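PDB 2J4D: cryptochrome DASH from Arabidopsis thaliana, which binds FAD and a folate light antenna, repairs cyclobutane pyrimidine dimers in single-stranded DNA, and may also serve as a photoreceptor. Local coordinates for residues V306-Y309 against E310-V314; T319-V322 against L323-L326; K265-L268 against L269-Y272; V256-V259 against F260-F263. One frame throughout, in Å; residues are numbered along the deposited sequence.

Overall arrangement
From the N terminus the order is interaction 4, 3, 1 and 2. Each is a short-range contact within one continuous piece of chain and closes no large loop; they follow in series, and none nests or crosses. Interaction 4 lies on helix 252-265. Interaction 3 follows as the turn out of that helix and reaches the FAD through Tyr-272. Interaction 1 spans the last turn of helix 299-312 and the residues just after it, and interaction 2 lies near the start of helix 317-339, beside the FAD. Interactions 1 and 3 each touch the other three, while 2 and 4 do not meet directly: Asp-267 takes Tyr-309 and Arg-313, Thr-319 meets Glu-310, and Tyr-262 O bonds to Leu-268 N.

Interaction 1: residues V306-Y309 against E310-V314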
loop_
_atom_site.group_PDB
_atom_site.type_symbol
_atom_site.label_atom_id
_atom_site.label_comp_id
_atom_site.label_asym_id
_atom_site.label_seq_id
_atom_site.Cartn_x
_atom_site.Cartn_y
_atom_site.Cartn_z
ATOM N N VAL A 306 2.618 -6.268 -17.973
ATOM C CA VAL A 306 3.471 -5.325 -18.704
ATOM C C VAL A 306 4.177 -6.060 -19.860
ATOM O O VAL A 306 4.314 -5.521 -20.963
ATOM C CB VAL A 306 4.547 -4.698 -17.779
ATOM C CG1 VAL A 306 5.588 -3.949 -18.613
ATOM C CG2 VAL A 306 3.898 -3.738 -16.790
ATOM N N GLN A 307 4.629 -7.283 -19.607
ATOM C CA GLN A 307 5.294 -8.062 -20.652
ATOM C C GLN A 307 4.335 -8.303 -21.807
ATOM O O GLN A 307 4.707 -8.188 -22.978
ATOM C CB GLN A 307 5.748 -9.423 -20.122
ATOM C CG GLN A 307 6.950 -9.410 -19.191
ATOM C CD GLN A 307 7.287 -10.816 -18.724
ATOM O OE1 GLN A 307 6.457 -11.501 -18.106
ATOM N NE2 GLN A 307 8.502 -11.262 -19.026
ATOM N N ARG A 308 3.099 -8.662 -21.478
ATOM C CA ARG A 308 2.114 -8.918 -22.515
ATOM C C ARG A 308 1.817 -7.636 -23.290
ATOM O O ARG A 308 1.672 -7.659 -24.518
ATOM C CB ARG A 308 0.826 -9.495 -21.918
ATOM C CG ARG A 308 -0.110 -10.017 -23.007
ATOM C CD ARG A 308 -1.210 -10.934 -22.489
ATOM N NE ARG A 308 -2.374 -10.194 -22.016
ATOM C CZ ARG A 308 -2.589 -9.887 -20.746
ATOM N NH1 ARG A 308 -1.713 -10.264 -19.826
ATOM N NH2 ARG A 308 -3.675 -9.203 -20.400
ATOM N N TYR A 309 1.745 -6.517 -22.575
ATOM C CA TYR A 309 1.484 -5.232 -23.212
ATOM C C TYR A 309 2.602 -4.899 -24.195
ATOM O O TYR A 309 2.341 -4.485 -25.336
ATOM C CB TYR A 309 1.391 -4.129 -22.160
ATOM C CG TYR A 309 1.002 -2.766 -22.702
ATOM C CD1 TYR A 309 -0.330 -2.350 -22.709
ATOM C CD2 TYR A 309 1.972 -1.877 -23.172
ATOM C CE1 TYR A 309 -0.688 -1.079 -23.163
ATOM C CE2 TYR A 309 1.627 -0.610 -23.627
ATOM C CZ TYR A 309 0.296 -0.213 -23.618
ATOM O OH TYR A 309 -0.045 1.055 -24.045
ATOM N N GLU A 310 3.846 -5.084 -23.758
ATOM C CA GLU A 310 4.992 -4.784 -24.607
ATOM C C GLU A 310 4.997 -5.639 -25.867
ATOM O O GLU A 310 5.394 -5.171 -26.932
ATOM C CB GLU A 310 6.310 -4.978 -23.842
ATOM C CG GLU A 310 6.483 -4.020 -22.669
ATOM C CD GLU A 310 7.918 -3.901 -22.217
ATOM O OE1 GLU A 310 8.645 -4.919 -22.258
ATOM O OE2 GLU A 310 8.320 -2.791 -21.804
ATOM N N LYS A 311 4.543 -6.883 -25.747
ATOM C CA LYS A 311 4.503 -7.790 -26.891
ATOM C C LYS A 311 3.360 -7.480 -27.856
ATOM O O LYS A 311 3.546 -7.456 -29.073
ATOM C CB LYS A 311 4.361 -9.238 -26.412
ATOM C CG LYS A 311 4.250 -10.272 -27.536
ATOM C CD LYS A 311 4.047 -11.679 -26.969
ATOM C CE LYS A 311 4.074 -12.750 -28.057
ATOM N NZ LYS A 311 2.955 -12.612 -29.038
ATOM N N GLU A 312 2.180 -7.231 -27.308
ATOM C CA GLU A 312 1.012 -6.970 -28.129
ATOM C C GLU A 312 0.824 -5.537 -28.609
ATOM O O GLU A 312 0.295 -5.312 -29.702
ATOM C CB GLU A 312 -0.239 -7.416 -27.381
ATOM C CG GLU A 312 -0.308 -8.920 -27.119
ATOM C CD GLU A 312 -1.520 -9.302 -26.276
ATOM O OE1 GLU A 312 -2.358 -8.415 -26.018
ATOM O OE2 GLU A 312 -1.639 -10.482 -25.874
ATOM N N ARG A 313 1.245 -4.563 -27.811
ATOM C CA ARG A 313 1.050 -3.182 -28.217
ATOM C C ARG A 313 2.332 -2.403 -28.424
ATOM O O ARG A 313 2.755 -2.200 -29.564
ATOM C CB ARG A 313 0.126 -2.470 -27.224
ATOM C CG ARG A 313 -1.273 -3.093 -27.183
ATOM C CD ARG A 313 -2.227 -2.324 -26.287
ATOM N NE ARG A 313 -3.584 -2.860 -26.348
ATOM C CZ ARG A 313 -4.625 -2.337 -25.701
ATOM N NH1 ARG A 313 -4.470 -1.259 -24.943
ATOM N NH2 ARG A 313 -5.822 -2.898 -25.803
ATOM N N VAL A 314 2.958 -1.965 -27.342
ATOM C CA VAL A 314 4.190 -1.211 -27.481
ATOM C C VAL A 314 5.137 -1.346 -26.302
ATOM O O VAL A 314 4.719 -1.506 -25.155
ATOM C CB VAL A 314 3.890 0.294 -27.723
ATOM C CG1 VAL A 314 2.832 0.779 -26.762
ATOM C CG2 VAL A 314 5.155 1.117 -27.554
#
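Glu-310 sends its N-H back to Val-306 O (2.9 Å), and its side chain, with CG anti to the carbonyl carbon (chi1 -64°), lies beside the valine, CG 4.2 Å from Val-306 CG1. The carboxylate ends on Thr-319. Lys-311 adds the next helical bond, N to Gln-307 O. Glu-312 repeats it with Arg-308 O at 2.9 Å, while its OE2 lies at the edge of the Arg-308 guanidinium, near its plane; at 3.9 Å from NE this salt bridge is long, and Glu-305 is the stronger partner of that arginine. Here helix 299-312 ends, and Tyr-309 O becomes a shared acceptor. Arg-313 N reaches it at 2.7 Å, and Arg-313 CB sits over the centre of the Tyr-309 ring in a CH-pi contact, 4.2 Å from the centroid, before the chain extends to Trp-264 O and Asp-267. Val-314 N makes only a weak bond to Tyr-309 O. Val-314 CG1 packs 3.6 Å from Tyr-309 CE2, and the tyrosine hydroxyl continues past it to Asp-267.

Interaction 2: residues T319-V322 against L323-L326. With FAD (flavin-adenine dinucleotide), chain C.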
loop_
_atom_site.group_PDB
_atom_site.type_symbol
_atom_site.label_atom_id
_atom_site.label_comp_id
_atom_site.label_asym_id
_atom_site.label_seq_id
_atom_site.Cartn_x
_atom_site.Cartn_y
_atom_site.Cartn_z
ATOM N N THR A 319 6.520 2.018 -20.636
ATOM C CA THR A 319 6.190 0.664 -20.214
ATOM C C THR A 319 7.249 0.185 -19.235
ATOM O O THR A 319 6.941 -0.533 -18.289
ATOM C CB THR A 319 6.070 -0.324 -21.410
ATOM O OG1 THR A 319 7.329 -0.445 -22.089
ATOM C CG2 THR A 319 5.014 0.168 -22.387
ATOM N N TYR A 320 8.494 0.596 -19.449
ATOM C CA TYR A 320 9.568 0.217 -18.554
ATOM C C TYR A 320 9.502 0.987 -17.234
ATOM O O TYR A 320 9.772 0.429 -16.165
ATOM C CB TYR A 320 10.935 0.474 -19.194
ATOM C CG TYR A 320 12.064 0.463 -18.181
ATOM C CD1 TYR A 320 12.496 -0.732 -17.593
ATOM C CD2 TYR A 320 12.634 1.655 -17.739
ATOM C CE1 TYR A 320 13.462 -0.733 -16.586
ATOM C CE2 TYR A 320 13.598 1.665 -16.733
ATOM C CZ TYR A 320 14.006 0.471 -16.160
ATOM O OH TYR A 320 14.944 0.493 -15.150
ATOM N N TRP A 321 9.140 2.264 -17.304
ATOM C CA TRP A 321 9.108 3.081 -16.107
ATOM C C TRP A 321 8.186 2.582 -15.008
ATOM O O TRP A 321 8.457 2.804 -13.836
ATOM C CB TRP A 321 8.781 4.540 -16.441
ATOM C CG TRP A 321 9.550 5.481 -15.560
ATOM C CD1 TRP A 321 9.068 6.206 -14.510
ATOM C CD2 TRP A 321 10.958 5.742 -15.615
ATOM N NE1 TRP A 321 10.086 6.902 -13.907
ATOM C CE2 TRP A 321 11.257 6.636 -14.565
ATOM C CE3 TRP A 321 11.997 5.304 -16.450
ATOM C CZ2 TRP A 321 12.554 7.104 -14.324
ATOM C CZ3 TRP A 321 13.292 5.769 -16.209
ATOM C CH2 TRP A 321 13.555 6.660 -15.153
ATOM N N VAL A 322 7.104 1.906 -15.363
ATOM C CA VAL A 322 6.228 1.407 -14.316
ATOM C C VAL A 322 7.031 0.388 -13.499
ATOM O O VAL A 322 6.858 0.280 -12.289
ATOM C CB VAL A 322 4.950 0.756 -14.894
ATOM C CG1 VAL A 322 5.308 -0.439 -15.762
ATOM C CG2 VAL A 322 4.037 0.319 -13.760
ATOM N N LEU A 323 7.934 -0.332 -14.159
ATOM C CA LEU A 323 8.759 -1.319 -13.463
ATOM C C LEU A 323 9.809 -0.613 -12.623
ATOM O O LEU A 323 10.137 -1.050 -11.525
ATOM C CB LEU A 323 9.426 -2.259 -14.466
ATOM C CG LEU A 323 8.437 -3.020 -15.345
ATOM C CD1 LEU A 323 9.193 -4.002 -16.222
ATOM C CD2 LEU A 323 7.423 -3.756 -14.469
ATOM N N PHE A 324 10.339 0.483 -13.151
ATOM C CA PHE A 324 11.325 1.292 -12.437
ATOM C C PHE A 324 10.707 1.709 -11.088
ATOM O O PHE A 324 11.350 1.632 -10.032
ATOM C CB PHE A 324 11.642 2.539 -13.283
ATOM C CG PHE A 324 12.623 3.490 -12.656
ATOM C CD1 PHE A 324 13.989 3.345 -12.863
ATOM C CD2 PHE A 324 12.175 4.557 -11.880
ATOM C CE1 PHE A 324 14.898 4.250 -12.304
ATOM C CE2 PHE A 324 13.075 5.464 -11.315
ATOM C CZ PHE A 324 14.436 5.310 -11.528
ATOM N N GLU A 325 9.453 2.149 -11.118
ATOM C CA GLU A 325 8.804 2.585 -9.884
ATOM C C GLU A 325 8.520 1.421 -8.922
ATOM O O GLU A 325 8.608 1.582 -7.698
ATOM C CB GLU A 325 7.516 3.346 -10.206
ATOM C CG GLU A 325 7.723 4.649 -10.995
ATOM C CD GLU A 325 8.659 5.653 -10.316
ATOM O OE1 GLU A 325 8.773 5.643 -9.072
ATOM O OE2 GLU A 325 9.273 6.471 -11.033
ATOM N N LEU A 326 8.191 0.251 -9.466
ATOM C CA LEU A 326 7.935 -0.909 -8.619
ATOM C C LEU A 326 9.229 -1.337 -7.939
ATOM O O LEU A 326 9.199 -1.923 -6.855
ATOM C CB LEU A 326 7.361 -2.074 -9.436
ATOM C CG LEU A 326 5.882 -1.935 -9.801
ATOM C CD1 LEU A 326 5.459 -3.066 -10.738
ATOM C CD2 LEU A 326 5.050 -1.947 -8.508
HETATM P PA FAD C . 2.862 5.164 -9.874
HETATM O O1A FAD C . 1.833 4.642 -10.797
HETATM O O2A FAD C . 3.695 6.322 -10.276
HETATM O O5B FAD C . 3.872 3.984 -9.455
HETATM C C5B FAD C . 3.489 2.599 -9.604
HETATM C C4B FAD C . 3.804 1.872 -8.292
HETATM O O4B FAD C . 5.198 2.010 -8.023
HETATM C C3B FAD C . 3.095 2.425 -7.061
HETATM O O3B FAD C . 1.757 1.971 -6.949
HETATM C C2B FAD C . 4.013 1.965 -5.970
HETATM O O2B FAD C . 3.752 0.671 -5.474
HETATM C C1B FAD C . 5.407 2.112 -6.605
HETATM N N9A FAD C . 6.099 3.388 -6.324
HETATM C C8A FAD C . 6.145 4.518 -7.117
HETATM N N7A FAD C . 6.863 5.493 -6.574
HETATM C C5A FAD C . 7.308 4.976 -5.377
HETATM C C6A FAD C . 8.106 5.525 -4.346
HETATM N N6A FAD C . 8.631 6.743 -4.369
HETATM N N1A FAD C . 8.364 4.722 -3.247
HETATM C C2A FAD C . 7.841 3.453 -3.180
HETATM N N3A FAD C . 7.071 2.870 -4.130
HETATM C C4A FAD C . 6.823 3.674 -5.200
HETATM N N1 FAD C . 3.789 4.649 -1.458
HETATM C C2 FAD C . 3.113 3.604 -0.865
HETATM O O2 FAD C . 2.840 2.596 -1.491
HETATM N N3 FAD C . 2.744 3.729 0.483
HETATM C C4 FAD C . 3.016 4.850 1.265
HETATM O O4 FAD C . 2.658 4.901 2.456
HETATM C C4X FAD C . 3.709 5.920 0.649
HETATM N N5 FAD C . 4.024 7.089 1.358
HETATM C C5X FAD C . 4.806 8.090 0.779
HETATM C C6 FAD C . 5.221 9.198 1.529
HETATM C C7 FAD C . 6.012 10.231 0.973
HETATM C C7M FAD C . 6.427 11.397 1.837
HETATM C C8 FAD C . 6.397 10.128 -0.413
HETATM C C8M FAD C . 7.244 11.188 -1.097
HETATM C C9 FAD C . 5.987 9.017 -1.176
HETATM C C9A FAD C . 5.190 7.980 -0.606
HETATM N N10 FAD C . 4.758 6.846 -1.356
HETATM C C10 FAD C . 4.080 5.783 -0.721
HETATM C "C1'" FAD C . 5.348 6.571 -2.707
HETATM C "C2'" FAD C . 4.577 7.115 -3.927
HETATM O "O2'" FAD C . 4.293 8.491 -3.739
HETATM C "C3'" FAD C . 3.274 6.339 -4.105
HETATM O "O3'" FAD C . 3.537 4.927 -4.225
HETATM C "C4'" FAD C . 2.464 6.723 -5.356
HETATM O "O4'" FAD C . 2.071 8.096 -5.291
HETATM C "C5'" FAD C . 1.230 5.834 -5.439
HETATM O "O5'" FAD C . 0.474 6.157 -6.608
HETATM P P FAD C . 0.572 5.416 -7.997
HETATM O O1P FAD C . 0.198 4.020 -7.717
HETATM O O2P FAD C . -0.306 6.113 -8.977
HETATM O O3P FAD C . 2.045 5.612 -8.556
#
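Trp-321 and Phe-324 make a face-to-face stack, the six-membered indole ring and the phenyl tilted by 18° with centroids 4.0 Å apart. Phe-324 CD2 rides over the indole toward its rim, and Phe-324 CB adds a CH-pi contact over the five-membered ring. With CG anti to the backbone N (chi1 179°), the phenyl lies alongside the indole. Tyr-320 brings its OH to the phenyl edge, 3.8 Å from Phe-324 CD1, and bonds onward to Glu-202.

Glu-325 folds at chi2 (-57°), setting OE2 3.0 Å from Trp-321 NE1 and the carboxylate between indole and cofactor; its closest approach to the FAD is OE1 to N7A, 3.1 Å. Glu-325 and Leu-326 line the FAD pocket of the photolyase-type FAD-binding domain. Ordinary helical bonds join Phe-324, Glu-325 and Leu-326 N to Tyr-320, Trp-321 and Val-322 O.

This turn of helix 317-339 is flanked by helix 299-312, met by Val-322 and Leu-323, by helix 194-204 against Tyr-320 and Phe-324, and by helix 272-275, whose Tyr-272 touches Trp-321 and Glu-325.

Interaction 3: residues K265-L268 against L269-Y272; sequences KKDL and LKVY. With FAD (flavin-adenine dinucleotide), chain C.
Leu-268 O accepts the N-H of Val-271 at 3.1 Å, with the donor well above the carbonyl plane, in a turn of type I geometry that follows Asp-267, where positive phi (50°) breaks away from helix 252-265, and leads to Val-271 at the N-cap of helix 272-275. Lys-270 arches back over this turn. Its CG lies between its own N and carbonyl carbon (chi1 60°), the chain runs out extended and bends only at its last torsion, and its CE comes to 3.0 Å from Asp-267 OD2, the two side chains crossing at about a right angle. The ion pair is long, 3.9 Å from Asp-267 OD2 to Lys-270 NZ, but a water links the ammonium to the aspartate's backbone: it accepts from Lys-270 NZ at 2.9 Å and donates to Asp-267 carbonyl O at 2.8 Å. Leu-268 CD2 touches Val-271 CG2 more loosely. Tyr-272 gives its OH to FAD O2A, a very short 2.5 Å, with the phosphate oxygen at the edge of the tyrosine ring, near its plane. Asp-267 OD1 takes Tyr-309 and Arg-313. Because Arg-276 NE donates to the same hydroxyl, Tyr-272 OH is probably a stronger donor toward the phosphate.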
loop_
_atom_site.group_PDB
_atom_site.type_symbol
_atom_site.label_atom_id
_atom_site.label_comp_id
_atom_site.label_asym_id
_atom_site.label_seq_id
_atom_site.Cartn_x
_atom_site.Cartn_y
_atom_site.Cartn_z
ATOM N N LYS A 265 -7.805 -1.172 -21.412
ATOM C CA LYS A 265 -8.964 -0.404 -21.849
ATOM C C LYS A 265 -8.601 1.023 -22.251
ATOM O O LYS A 265 -8.972 1.484 -23.335
ATOM C CB LYS A 265 -10.034 -0.379 -20.757
ATOM C CG LYS A 265 -11.311 0.321 -21.197
ATOM C CD LYS A 265 -12.375 0.292 -20.118
ATOM C CE LYS A 265 -13.568 1.159 -20.517
ATOM N NZ LYS A 265 -14.604 1.194 -19.453
ATOM N N LYS A 266 -7.876 1.719 -21.386
ATOM C CA LYS A 266 -7.481 3.090 -21.669
ATOM C C LYS A 266 -6.147 3.207 -22.392
ATOM O O LYS A 266 -5.812 4.280 -22.892
ATOM C CB LYS A 266 -7.452 3.913 -20.379
ATOM C CG LYS A 266 -8.834 4.135 -19.793
ATOM C CD LYS A 266 -8.770 4.935 -18.507
ATOM C CE LYS A 266 -10.139 5.470 -18.155
ATOM N NZ LYS A 266 -10.617 6.361 -19.250
ATOM N N ASP A 267 -5.390 2.112 -22.440
ATOM C CA ASP A 267 -4.103 2.096 -23.144
ATOM C C ASP A 267 -3.218 3.275 -22.716
ATOM O O ASP A 267 -2.581 3.929 -23.541
ATOM C CB ASP A 267 -4.382 2.133 -24.657
ATOM C CG ASP A 267 -3.193 1.691 -25.500
ATOM O OD1 ASP A 267 -2.377 0.869 -25.028
ATOM O OD2 ASP A 267 -3.094 2.154 -26.656
ATOM N N LEU A 268 -3.169 3.538 -21.414
ATOM C CA LEU A 268 -2.379 4.647 -20.897
ATOM C C LEU A 268 -0.954 4.283 -20.497
ATOM O O LEU A 268 -0.131 5.166 -20.264
ATOM C CB LEU A 268 -3.086 5.274 -19.697
ATOM C CG LEU A 268 -4.392 5.985 -20.045
ATOM C CD1 LEU A 268 -5.091 6.443 -18.781
ATOM C CD2 LEU A 268 -4.085 7.174 -20.953
ATOM N N LEU A 269 -0.656 2.992 -20.421
ATOM C CA LEU A 269 0.679 2.576 -20.011
ATOM C C LEU A 269 1.776 3.142 -20.895
ATOM O O LEU A 269 2.845 3.503 -20.401
ATOM C CB LEU A 269 0.785 1.045 -19.979
ATOM C CG LEU A 269 2.153 0.495 -19.545
ATOM C CD1 LEU A 269 2.521 1.059 -18.177
ATOM C CD2 LEU A 269 2.122 -1.034 -19.524
ATOM N N LYS A 270 1.511 3.244 -22.193
ATOM C CA LYS A 270 2.519 3.755 -23.118
ATOM C C LYS A 270 2.882 5.231 -22.960
ATOM O O LYS A 270 3.794 5.711 -23.638
ATOM C CB LYS A 270 2.096 3.488 -24.564
ATOM C CG LYS A 270 0.786 4.136 -24.962
ATOM C CD LYS A 270 0.503 3.884 -26.430
ATOM C CE LYS A 270 -0.943 4.191 -26.777
ATOM N NZ LYS A 270 -1.323 5.573 -26.408
ATOM N N VAL A 271 2.184 5.956 -22.087
ATOM C CA VAL A 271 2.502 7.375 -21.866
ATOM C C VAL A 271 2.690 7.672 -20.385
ATOM O O VAL A 271 2.854 8.830 -19.980
ATOM C CB VAL A 271 1.403 8.325 -22.414
ATOM C CG1 VAL A 271 1.213 8.085 -23.894
ATOM C CG2 VAL A 271 0.096 8.130 -21.653
ATOM N N TYR A 272 2.684 6.609 -19.588
ATOM C CA TYR A 272 2.847 6.703 -18.143
ATOM C C TYR A 272 3.985 7.628 -17.692
ATOM O O TYR A 272 3.775 8.515 -16.869
ATOM C CB TYR A 272 3.064 5.298 -17.554
ATOM C CG TYR A 272 3.558 5.316 -16.127
ATOM C CD1 TYR A 272 2.721 5.720 -15.085
ATOM C CD2 TYR A 272 4.894 5.040 -15.832
ATOM C CE1 TYR A 272 3.205 5.866 -13.791
ATOM C CE2 TYR A 272 5.390 5.183 -14.542
ATOM C CZ TYR A 272 4.541 5.605 -13.527
ATOM O OH TYR A 272 5.043 5.832 -12.265
HETATM P PA FAD C . 2.862 5.164 -9.874
HETATM O O1A FAD C . 1.833 4.642 -10.797
HETATM O O2A FAD C . 3.695 6.322 -10.276
HETATM O O5B FAD C . 3.872 3.984 -9.455
HETATM C C5B FAD C . 3.489 2.599 -9.604
HETATM C C4B FAD C . 3.804 1.872 -8.292
HETATM O O4B FAD C . 5.198 2.010 -8.023
HETATM C C3B FAD C . 3.095 2.425 -7.061
HETATM O O3B FAD C . 1.757 1.971 -6.949
HETATM C C2B FAD C . 4.013 1.965 -5.970
HETATM O O2B FAD C . 3.752 0.671 -5.474
HETATM C C1B FAD C . 5.407 2.112 -6.605
HETATM N N9A FAD C . 6.099 3.388 -6.324
HETATM C C8A FAD C . 6.145 4.518 -7.117
HETATM N N7A FAD C . 6.863 5.493 -6.574
HETATM C C5A FAD C . 7.308 4.976 -5.377
HETATM C C6A FAD C . 8.106 5.525 -4.346
HETATM N N6A FAD C . 8.631 6.743 -4.369
HETATM N N1A FAD C . 8.364 4.722 -3.247
HETATM C C2A FAD C . 7.841 3.453 -3.180
HETATM N N3A FAD C . 7.071 2.870 -4.130
HETATM C C4A FAD C . 6.823 3.674 -5.200
HETATM N N1 FAD C . 3.789 4.649 -1.458
HETATM C C2 FAD C . 3.113 3.604 -0.865
HETATM O O2 FAD C . 2.840 2.596 -1.491
HETATM N N3 FAD C . 2.744 3.729 0.483
HETATM C C4 FAD C . 3.016 4.850 1.265
HETATM O O4 FAD C . 2.658 4.901 2.456
HETATM C C4X FAD C . 3.709 5.920 0.649
HETATM N N5 FAD C . 4.024 7.089 1.358
HETATM C C5X FAD C . 4.806 8.090 0.779
HETATM C C6 FAD C . 5.221 9.198 1.529
HETATM C C7 FAD C . 6.012 10.231 0.973
HETATM C C7M FAD C . 6.427 11.397 1.837
HETATM C C8 FAD C . 6.397 10.128 -0.413
HETATM C C8M FAD C . 7.244 11.188 -1.097
HETATM C C9 FAD C . 5.987 9.017 -1.176
HETATM C C9A FAD C . 5.190 7.980 -0.606
HETATM N N10 FAD C . 4.758 6.846 -1.356
HETATM C C10 FAD C . 4.080 5.783 -0.721
HETATM C "C1'" FAD C . 5.348 6.571 -2.707
HETATM C "C2'" FAD C . 4.577 7.115 -3.927
HETATM O "O2'" FAD C . 4.293 8.491 -3.739
HETATM C "C3'" FAD C . 3.274 6.339 -4.105
HETATM O "O3'" FAD C . 3.537 4.927 -4.225
HETATM C "C4'" FAD C . 2.464 6.723 -5.356
HETATM O "O4'" FAD C . 2.071 8.096 -5.291
HETATM C "C5'" FAD C . 1.230 5.834 -5.439
HETATM O "O5'" FAD C . 0.474 6.157 -6.608
HETATM P P FAD C . 0.572 5.416 -7.997
HETATM O O1P FAD C . 0.198 4.020 -7.717
HETATM O O2P FAD C . -0.306 6.113 -8.977
HETATM O O3P FAD C . 2.045 5.612 -8.556
HETATM O O HOH W 1 -3.694 6.189 -24.838
#

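Interaction 4: residues V256-V259 against F260-F263; sequences VGRV and FEYF
Glu-261 OE1 takes the NH1 of Arg-258 at 2.8 Å, a salt bridge that meets the carboxylate on its anti side, somewhat out of its plane, but lies in the guanidinium plane, the two flat groups almost perpendicular (88°). Arg-258 gets there by bending at chi2 (55°), which swings its end obliquely toward the next turn, where Glu-261 and Tyr-262 lie. One face of the guanidinium is laid over Tyr-262 CB, and NH2 comes 3.5 Å from Tyr-262 CD1. Thr-286 O holds NE, while Glu-261 OE2 takes Ala-9 N, so both are tied to chain beyond the helix. Elsewhere Val-259 CG1 lies over a face of the Phe-263 ring, 4.0 Å from CD2. Bonds four residues apart, such as Tyr-262 N to Arg-258 O (2.9 Å), run throughout, though the helix widens into a pi-type turn at 260-263. Val-259 and Phe-263 face helix 299-312 at Phe-301, Glu-305 and Val-306, whereas Arg-258 and Tyr-262 back onto the loop carrying Thr-286 and Lys-287, which belongs to the FAD site.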
loop_
_atom_site.group_PDB
_atom_site.type_symbol
_atom_site.label_atom_id
_atom_site.label_comp_id
_atom_site.label_asym_id
_atom_site.label_seq_id
_atom_site.Cartn_x
_atom_site.Cartn_y
_atom_site.Cartn_z
ATOM N N VAL A 256 -7.450 -5.901 -9.992
ATOM C CA VAL A 256 -7.076 -6.380 -11.316
ATOM C C VAL A 256 -7.888 -5.607 -12.354
ATOM O O VAL A 256 -7.477 -5.468 -13.503
ATOM C CB VAL A 256 -7.288 -7.909 -11.471
ATOM C CG1 VAL A 256 -6.488 -8.645 -10.386
ATOM C CG2 VAL A 256 -8.751 -8.254 -11.399
ATOM N N GLY A 257 -9.033 -5.080 -11.929
ATOM C CA GLY A 257 -9.850 -4.288 -12.831
ATOM C C GLY A 257 -9.118 -3.005 -13.194
ATOM O O GLY A 257 -9.200 -2.541 -14.335
ATOM N N ARG A 258 -8.396 -2.427 -12.230
ATOM C CA ARG A 258 -7.645 -1.193 -12.482
ATOM C C ARG A 258 -6.430 -1.460 -13.364
ATOM O O ARG A 258 -6.063 -0.618 -14.190
ATOM C CB ARG A 258 -7.220 -0.537 -11.157
ATOM C CG ARG A 258 -6.337 0.711 -11.306
ATOM C CD ARG A 258 -6.971 1.801 -12.192
ATOM N NE ARG A 258 -6.030 2.900 -12.396
ATOM C CZ ARG A 258 -6.280 4.006 -13.094
ATOM N NH1 ARG A 258 -7.461 4.186 -13.677
ATOM N NH2 ARG A 258 -5.340 4.937 -13.203
ATOM N N VAL A 259 -5.794 -2.621 -13.191
ATOM C CA VAL A 259 -4.649 -2.961 -14.031
ATOM C C VAL A 259 -5.181 -3.063 -15.469
ATOM O O VAL A 259 -4.590 -2.532 -16.410
ATOM C CB VAL A 259 -4.000 -4.308 -13.609
ATOM C CG1 VAL A 259 -2.974 -4.734 -14.637
ATOM C CG2 VAL A 259 -3.294 -4.142 -12.263
ATOM N N PHE A 260 -6.313 -3.736 -15.630
ATOM C CA PHE A 260 -6.925 -3.865 -16.948
ATOM C C PHE A 260 -7.294 -2.484 -17.502
ATOM O O PHE A 260 -7.002 -2.152 -18.650
ATOM C CB PHE A 260 -8.186 -4.725 -16.843
ATOM C CG PHE A 260 -9.050 -4.686 -18.063
ATOM C CD1 PHE A 260 -8.692 -5.382 -19.213
ATOM C CD2 PHE A 260 -10.220 -3.930 -18.069
ATOM C CE1 PHE A 260 -9.485 -5.325 -20.354
ATOM C CE2 PHE A 260 -11.025 -3.866 -19.209
ATOM C CZ PHE A 260 -10.655 -4.565 -20.352
ATOM N N GLU A 261 -7.930 -1.677 -16.666
ATOM C CA GLU A 261 -8.370 -0.348 -17.075
ATOM C C GLU A 261 -7.253 0.587 -17.541
ATOM O O GLU A 261 -7.343 1.208 -18.606
ATOM C CB GLU A 261 -9.137 0.305 -15.927
ATOM C CG GLU A 261 -9.666 1.687 -16.239
ATOM C CD GLU A 261 -10.443 2.270 -15.079
ATOM O OE1 GLU A 261 -9.813 2.750 -14.109
ATOM O OE2 GLU A 261 -11.688 2.224 -15.129
ATOM N N TYR A 262 -6.197 0.678 -16.741
ATOM C CA TYR A 262 -5.078 1.557 -17.046
ATOM C C TYR A 262 -4.231 1.059 -18.213
ATOM O O TYR A 262 -3.893 1.822 -19.119
ATOM C CB TYR A 262 -4.194 1.724 -15.806
ATOM C CG TYR A 262 -3.143 2.796 -15.969
ATOM C CD1 TYR A 262 -3.500 4.143 -16.016
ATOM C CD2 TYR A 262 -1.798 2.464 -16.129
ATOM C CE1 TYR A 262 -2.540 5.137 -16.228
ATOM C CE2 TYR A 262 -0.831 3.450 -16.342
ATOM C CZ TYR A 262 -1.214 4.783 -16.393
ATOM O OH TYR A 262 -0.273 5.755 -16.635
ATOM N N PHE A 263 -3.892 -0.224 -18.190
ATOM C CA PHE A 263 -3.075 -0.817 -19.238
ATOM C C PHE A 263 -3.791 -1.021 -20.565
ATOM O O PHE A 263 -3.363 -0.521 -21.607
ATOM C CB PHE A 263 -2.555 -2.201 -18.809
ATOM C CG PHE A 263 -1.401 -2.165 -17.850
ATOM C CD1 PHE A 263 -1.036 -0.986 -17.207
ATOM C CD2 PHE A 263 -0.698 -3.328 -17.566
ATOM C CE1 PHE A 263 0.019 -0.966 -16.291
ATOM C CE2 PHE A 263 0.361 -3.323 -16.649
ATOM C CZ PHE A 263 0.717 -2.140 -16.012
#